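Local structure of beta-galactosidase (Marinomonas sp. ef1, 6Y2K) at residues Ile42-Pro46 with Pro78-Val82; Thr139-Tyr143 with Phe222-Gln226. The protein hydrolyses beta-galactosides as a cold-active glycoside hydrolase of family GH42 that works as a hexamer. One frame throughout, in Å; residues are numbered along the deposited sequence.

How the interactions relate
Both contacts lie in the TIM-barrel domain, among the loops and helices around its eight parallel strands, and along the chain interaction 1 closes before interaction 2 opens. Their centres lie about 19 Å apart and their nearest atoms about 10 Å apart, so they do not touch. Interaction 1 joins the loop after helix 39-42 to helix 79-84 at the periphery, where a second subunit also packs. Interaction 2 is buried nearer the centre of the chain. Helix 111-128 packs against side chains of both. Interaction 1 thus lies at a subunit interface, and interaction 2 lies between the C-terminal end of barrel strand 134-138 and the surrounding helix 205-233.

Interaction 1. Residues Ile42-Pro46 with Pro78-Val82; sequences IEPTP and PKWLV
Pro78, at the N-cap position of helix 79-84, brings its CG to 4.0 Å from Glu43 O. The same carbonyl accepts the indole N-H of Trp80: NE1 lies 2.9 Å from Glu43 O, and the oxygen sits at the ring edge, close to the indole plane. CG of Trp80 is placed between its backbone N and carbonyl carbon (chi1 64°), which turns the ring toward the loop 42-46. Pro46 CD lies over one indole face, 3.8 Å from the centroid of the five-membered ring, in a CH-pi contact. Thr45 CA makes a second, longer one on that face. The extended Glu43 side chain crosses the benzo end of the indole at about a right angle, with OE1 3.5 Å from Trp80 CZ2. OE1 is salt-bridged to Arg119 and bonded by Trp39, and OE2 takes the N-H of Gly47. Leu81 puts its CB against the opposite indole face. A leucine in place of Trp80 would probably leave Glu43 O without this donor and Pro46 without its aromatic platform. Arg188 of the second subunit packs on Pro46 and Trp80. The edge bond and face contacts probably fix both position and tilt of the indole.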
ATOM      1  N   ILE A  42      52.200 -25.824  18.022  1.00 16.95           N
ATOM      2  CA  ILE A  42      53.651 -25.598  18.073  1.00 16.85           C
ATOM      3  C   ILE A  42      54.178 -25.598  19.517  1.00 17.10           C
ATOM      4  O   ILE A  42      55.203 -26.217  19.787  1.00 17.19           O
ATOM      5  CB  ILE A  42      54.063 -24.268  17.398  1.00 16.49           C
ATOM      6  CG1 ILE A  42      53.707 -24.279  15.902  1.00 16.76           C
ATOM      7  CG2 ILE A  42      55.566 -24.011  17.567  1.00 16.59           C
ATOM      8  CD1 ILE A  42      53.700 -22.909  15.261  1.00 16.78           C
ATOM      9  N   GLU A  43      53.494 -24.885  20.415  1.00 16.16           N
ATOM     10  CA  GLU A  43      53.965 -24.660  21.785  1.00 15.96           C
ATOM     11  C   GLU A  43      52.792 -24.779  22.771  1.00 15.55           C
ATOM     12  O   GLU A  43      52.263 -23.765  23.247  1.00 15.20           O
ATOM     13  CB  GLU A  43      54.657 -23.294  21.902  1.00 15.86           C
ATOM     14  CG  GLU A  43      55.492 -23.130  23.172  1.00 16.21           C
ATOM     15  CD  GLU A  43      56.271 -21.815  23.240  1.00 16.52           C
ATOM     16  OE1 GLU A  43      55.897 -20.854  22.544  1.00 16.67           O
ATOM     17  OE2 GLU A  43      57.265 -21.721  24.000  1.00 16.31           O
ATOM     18  N   PRO A  44      52.375 -26.019  23.074  1.00 15.54           N
ATOM     19  CA  PRO A  44      51.242 -26.219  23.995  1.00 15.80           C
ATOM     20  C   PRO A  44      51.530 -25.807  25.430  1.00 16.39           C
ATOM     21  O   PRO A  44      50.595 -25.517  26.171  1.00 16.49           O
ATOM     22  CB  PRO A  44      50.954 -27.726  23.927  1.00 15.94           C
ATOM     23  CG  PRO A  44      52.057 -28.347  23.151  1.00 15.96           C
ATOM     24  CD  PRO A  44      52.860 -27.275  22.479  1.00 15.53           C
ATOM     25  N   THR A  45      52.808 -25.817  25.812  1.00 16.74           N
ATOM     26  CA  THR A  45      53.265 -25.330  27.113  1.00 17.00           C
ATOM     27  C   THR A  45      54.635 -24.685  26.845  1.00 17.30           C
ATOM     28  O   THR A  45      55.355 -25.148  25.955  1.00 17.43           O
ATOM     29  CB  THR A  45      53.305 -26.484  28.146  1.00 17.35           C
ATOM     30  OG1 THR A  45      53.614 -25.985  29.455  1.00 17.21           O
ATOM     31  CG2 THR A  45      54.326 -27.569  27.757  1.00 17.50           C
ATOM     32  N   PRO A  46      54.982 -23.598  27.561  1.00 17.15           N
ATOM     33  CA  PRO A  46      56.162 -22.812  27.187  1.00 17.38           C
ATOM     34  C   PRO A  46      57.471 -23.598  27.167  1.00 17.66           C
ATOM     35  O   PRO A  46      57.795 -24.298  28.124  1.00 17.25           O
ATOM     36  CB  PRO A  46      56.221 -21.702  28.252  1.00 17.41           C
ATOM     37  CG  PRO A  46      55.349 -22.170  29.354  1.00 17.21           C
ATOM     38  CD  PRO A  46      54.289 -23.001  28.716  1.00 17.23           C
ATOM     39  N   PRO A  78      48.371 -18.760  22.744  1.00 15.39           N
ATOM     40  CA  PRO A  78      47.753 -19.736  23.648  1.00 15.36           C
ATOM     41  C   PRO A  78      47.394 -19.168  25.017  1.00 14.84           C
ATOM     42  O   PRO A  78      47.919 -18.127  25.411  1.00 14.85           O
ATOM     43  CB  PRO A  78      48.824 -20.834  23.798  1.00 15.37           C
ATOM     44  CG  PRO A  78      49.971 -20.447  22.932  1.00 15.96           C
ATOM     45  CD  PRO A  78      49.817 -18.995  22.587  1.00 15.59           C
ATOM     46  N   LYS A  79      46.543 -19.889  25.748  1.00 14.89           N
ATOM     47  CA  LYS A  79      46.057 -19.427  27.050  1.00 15.02           C
ATOM     48  C   LYS A  79      47.176 -19.287  28.089  1.00 15.55           C
ATOM     49  O   LYS A  79      47.161 -18.347  28.892  1.00 15.34           O
ATOM     50  CB  LYS A  79      44.970 -20.357  27.588  1.00 15.10           C
ATOM     51  CG  LYS A  79      44.291 -19.893  28.881  1.00 15.31           C
ATOM     52  CD  LYS A  79      43.858 -18.430  28.857  1.00 14.98           C
ATOM     53  CE  LYS A  79      42.628 -18.187  29.734  1.00 15.20           C
ATOM     54  NZ  LYS A  79      42.865 -18.575  31.154  1.00 15.25           N
ATOM     55  N   TRP A  80      48.154 -20.200  28.069  1.00 16.04           N
ATOM     56  CA  TRP A  80      49.295 -20.074  28.985  1.00 16.24           C
ATOM     57  C   TRP A  80      50.023 -18.736  28.809  1.00 16.65           C
ATOM     58  O   TRP A  80      50.484 -18.141  29.780  1.00 17.69           O
ATOM     59  CB  TRP A  80      50.270 -21.257  28.871  1.00 16.29           C
ATOM     60  CG  TRP A  80      50.974 -21.425  27.558  1.00 15.82           C
ATOM     61  CD1 TRP A  80      50.691 -22.353  26.610  1.00 16.33           C
ATOM     62  CD2 TRP A  80      52.094 -20.675  27.061  1.00 16.11           C
ATOM     63  NE1 TRP A  80      51.553 -22.234  25.549  1.00 15.93           N
ATOM     64  CE2 TRP A  80      52.425 -21.210  25.799  1.00 16.32           C
ATOM     65  CE3 TRP A  80      52.861 -19.616  27.563  1.00 16.41           C
ATOM     66  CZ2 TRP A  80      53.477 -20.707  25.023  1.00 16.45           C
ATOM     67  CZ3 TRP A  80      53.902 -19.117  26.796  1.00 16.34           C
ATOM     68  CH2 TRP A  80      54.202 -19.665  25.539  1.00 16.78           C
ATOM     69  N   LEU A  81      50.107 -18.256  27.570  1.00 16.82           N
ATOM     70  CA  LEU A  81      50.779 -16.982  27.276  1.00 17.04           C
ATOM     71  C   LEU A  81      49.932 -15.790  27.759  1.00 16.87           C
ATOM     72  O   LEU A  81      50.451 -14.865  28.382  1.00 17.08           O
ATOM     73  CB  LEU A  81      51.100 -16.902  25.773  1.00 17.14           C
ATOM     74  CG  LEU A  81      52.002 -15.770  25.262  1.00 17.36           C
ATOM     75  CD1 LEU A  81      52.646 -16.156  23.935  1.00 17.34           C
ATOM     76  CD2 LEU A  81      51.238 -14.457  25.107  1.00 17.80           C
ATOM     77  N   VAL A  82      48.629 -15.841  27.496  1.00 17.25           N
ATOM     78  CA  VAL A  82      47.678 -14.834  28.004  1.00 17.60           C
ATOM     79  C   VAL A  82      47.758 -14.730  29.535  1.00 17.81           C
ATOM     80  O   VAL A  82      47.830 -13.627  30.081  1.00 16.90           O
ATOM     81  CB  VAL A  82      46.221 -15.137  27.547  1.00 17.75           C
ATOM     82  CG1 VAL A  82      45.206 -14.243  28.258  1.00 17.93           C
ATOM     83  CG2 VAL A  82      46.091 -14.995  26.027  1.00 17.78           C
TER

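Interaction 2. Residues Thr139-Tyr143 with Phe222-Gln226; sequences TDNEY and FNKLQ
Thr139 and Tyr143 reach Asn223 in the TIM barrel domain, where the loop after strand 134-138 meets helix 205-233. Asn223 OD1 accepts two hydrogen bonds. Thr139 OG1 donates at 2.9 Å, nearly in line with the amide C=O. Tyr143 OH donates at 2.7 Å, in the carbonyl plane and on a lone pair. The two hydroxyls hold the buried oxygen and should fix the rotation of the amide. The Tyr143 ring and that amide are turned 80° apart. Asn223 CG stands anti to its backbone N (chi1 -178°), which carries OD1 out toward the loop. Gln226 packs its OE1 3.8 Å from Thr139 CB, but its polar bonds go to Thr72 through OE1 and to Thr74 through NE2. Asp140 is also well supplied. Its OD1 takes the N-H of Asn141 at 2.8 Å and a salt bridge from Arg104, while OD2 bonds Thr74. Asn141 and glycerol-bound Glu142 sit where GH42 enzymes keep the acid/base Asn-Glu pair, so the contact probably backs the active site. Phe222 CD1 meets Tyr143 CE1 obliquely, at 3.7 Å. The edge of the Phe222 ring faces the carboxylate, with CE1 3.4 Å from Asp140 OD2.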
ATOM      1  N   THR A 139      51.639 -12.280   7.568  1.00 15.71           N
ATOM      2  CA  THR A 139      51.775 -11.829   8.955  1.00 15.53           C
ATOM      3  C   THR A 139      50.428 -11.918   9.671  1.00 15.33           C
ATOM      4  O   THR A 139      49.446 -11.368   9.197  1.00 14.82           O
ATOM      5  CB  THR A 139      52.284 -10.387   9.040  1.00 15.57           C
ATOM      6  OG1 THR A 139      51.477  -9.540   8.211  1.00 15.59           O
ATOM      7  CG2 THR A 139      53.740 -10.314   8.588  1.00 15.84           C
ATOM      8  N   ASP A 140      50.377 -12.630  10.792  1.00 15.70           N
ATOM      9  CA  ASP A 140      49.194 -12.631  11.658  1.00 15.91           C
ATOM     10  C   ASP A 140      47.972 -13.145  10.833  1.00 16.18           C
ATOM     11  O   ASP A 140      48.122 -14.074  10.010  1.00 16.59           O
ATOM     12  CB  ASP A 140      49.033 -11.213  12.254  1.00 15.82           C
ATOM     13  CG  ASP A 140      48.172 -11.157  13.523  1.00 16.05           C
ATOM     14  OD1 ASP A 140      46.928 -10.999  13.377  1.00 15.60           O
ATOM     15  OD2 ASP A 140      48.734 -11.178  14.647  1.00 15.20           O
ATOM     16  N   ASN A 141      46.783 -12.588  11.063  1.00 15.64           N
ATOM     17  CA  ASN A 141      45.574 -12.962  10.330  1.00 15.55           C
ATOM     18  C   ASN A 141      44.482 -11.921  10.589  1.00 15.28           C
ATOM     19  O   ASN A 141      43.972 -11.828  11.702  1.00 14.46           O
ATOM     20  CB  ASN A 141      45.058 -14.344  10.752  1.00 15.55           C
ATOM     21  CG  ASN A 141      43.928 -14.830   9.858  1.00 16.09           C
ATOM     22  OD1 ASN A 141      44.164 -15.280   8.718  1.00 16.29           O
ATOM     23  ND2 ASN A 141      42.693 -14.725  10.353  1.00 15.40           N
ATOM     24  N   GLU A 142      44.154 -11.141   9.562  1.00 15.37           N
ATOM     25  CA  GLU A 142      43.044 -10.186   9.598  1.00 15.60           C
ATOM     26  C   GLU A 142      43.149  -9.223  10.776  1.00 15.36           C
ATOM     27  O   GLU A 142      42.308  -9.214  11.679  1.00 14.82           O
ATOM     28  CB  GLU A 142      41.681 -10.910   9.597  1.00 16.03           C
ATOM     29  CG  GLU A 142      41.342 -11.653   8.303  1.00 16.46           C
ATOM     30  CD  GLU A 142      39.889 -12.119   8.253  1.00 17.09           C
ATOM     31  OE1 GLU A 142      39.341 -12.476   9.317  1.00 17.49           O
ATOM     32  OE2 GLU A 142      39.282 -12.127   7.152  1.00 17.23           O
ATOM     33  N   TYR A 143      44.204  -8.412  10.751  1.00 15.18           N
ATOM     34  CA  TYR A 143      44.379  -7.321  11.695  1.00 15.18           C
ATOM     35  C   TYR A 143      43.073  -6.561  11.781  1.00 15.03           C
ATOM     36  O   TYR A 143      42.497  -6.218  10.746  1.00 14.95           O
ATOM     37  CB  TYR A 143      45.448  -6.319  11.221  1.00 15.42           C
ATOM     38  CG  TYR A 143      46.891  -6.788  11.205  1.00 15.65           C
ATOM     39  CD1 TYR A 143      47.424  -7.547  12.242  1.00 16.15           C
ATOM     40  CD2 TYR A 143      47.743  -6.409  10.172  1.00 15.70           C
ATOM     41  CE1 TYR A 143      48.760  -7.946  12.232  1.00 16.27           C
ATOM     42  CE2 TYR A 143      49.076  -6.805  10.152  1.00 16.13           C
ATOM     43  CZ  TYR A 143      49.581  -7.568  11.182  1.00 16.26           C
ATOM     44  OH  TYR A 143      50.909  -7.958  11.158  1.00 16.91           O
ATOM     45  N   PHE A 222      53.263  -3.111  15.044  1.00 16.02           N
ATOM     46  CA  PHE A 222      53.106  -4.558  15.289  1.00 15.94           C
ATOM     47  C   PHE A 222      53.472  -5.382  14.059  1.00 16.22           C
ATOM     48  O   PHE A 222      54.152  -6.410  14.165  1.00 16.87           O
ATOM     49  CB  PHE A 222      51.663  -4.846  15.713  1.00 15.61           C
ATOM     50  CG  PHE A 222      51.378  -6.285  16.077  1.00 15.23           C
ATOM     51  CD1 PHE A 222      50.992  -7.202  15.109  1.00 15.06           C
ATOM     52  CD2 PHE A 222      51.426  -6.702  17.404  1.00 15.31           C
ATOM     53  CE1 PHE A 222      50.682  -8.515  15.445  1.00 15.18           C
ATOM     54  CE2 PHE A 222      51.126  -8.017  17.751  1.00 15.20           C
ATOM     55  CZ  PHE A 222      50.758  -8.927  16.768  1.00 15.19           C
ATOM     56  N   ASN A 223      53.005  -4.932  12.897  1.00 16.58           N
ATOM     57  CA  ASN A 223      53.290  -5.594  11.631  1.00 16.40           C
ATOM     58  C   ASN A 223      54.764  -5.420  11.227  1.00 16.93           C
ATOM     59  O   ASN A 223      55.404  -6.373  10.760  1.00 16.64           O
ATOM     60  CB  ASN A 223      52.365  -5.052  10.532  1.00 16.40           C
ATOM     61  CG  ASN A 223      52.573  -5.743   9.194  1.00 16.53           C
ATOM     62  OD1 ASN A 223      52.329  -6.944   9.063  1.00 16.57           O
ATOM     63  ND2 ASN A 223      53.035  -4.985   8.196  1.00 15.74           N
ATOM     64  N   LYS A 224      55.287  -4.211  11.411  1.00 17.46           N
ATOM     65  CA  LYS A 224      56.661  -3.881  11.028  1.00 19.07           C
ATOM     66  C   LYS A 224      57.712  -4.731  11.762  1.00 20.17           C
ATOM     67  O   LYS A 224      58.744  -5.087  11.170  1.00 20.86           O
ATOM     68  CB  LYS A 224      56.926  -2.389  11.248  1.00 19.74           C
ATOM     69  CG  LYS A 224      58.302  -1.877  10.832  1.00 20.78           C
ATOM     70  CD  LYS A 224      58.674  -2.298   9.416  1.00 21.87           C
ATOM     71  CE  LYS A 224      59.671  -1.353   8.756  1.00 23.56           C
ATOM     72  NZ  LYS A 224      60.987  -1.300   9.453  1.00 24.55           N
ATOM     73  N   LEU A 225      57.458  -5.079  13.021  1.00 20.19           N
ATOM     74  CA  LEU A 225      58.413  -5.918  13.742  1.00 21.61           C
ATOM     75  C   LEU A 225      58.521  -7.309  13.098  1.00 20.47           C
ATOM     76  O   LEU A 225      59.618  -7.861  13.012  1.00 20.26           O
ATOM     77  CB  LEU A 225      58.127  -5.974  15.250  1.00 23.64           C
ATOM     78  CG  LEU A 225      57.275  -7.057  15.911  1.00 25.46           C
ATOM     79  CD1 LEU A 225      57.970  -8.414  15.983  1.00 25.83           C
ATOM     80  CD2 LEU A 225      56.899  -6.588  17.313  1.00 27.13           C
ATOM     81  N   GLN A 226      57.402  -7.850  12.621  1.00 19.31           N
ATOM     82  CA  GLN A 226      57.402  -9.143  11.933  1.00 19.06           C
ATOM     83  C   GLN A 226      58.070  -9.029  10.562  1.00 19.57           C
ATOM     84  O   GLN A 226      58.881  -9.878  10.190  1.00 19.69           O
ATOM     85  CB  GLN A 226      55.979  -9.710  11.810  1.00 18.68           C
ATOM     86  CG  GLN A 226      55.281  -9.896  13.163  1.00 18.80           C
ATOM     87  CD  GLN A 226      54.078 -10.835  13.140  1.00 18.76           C
ATOM     88  OE1 GLN A 226      53.950 -11.682  12.238  1.00 19.98           O
ATOM     89  NE2 GLN A 226      53.198 -10.696  14.106  1.00 17.20           N
TER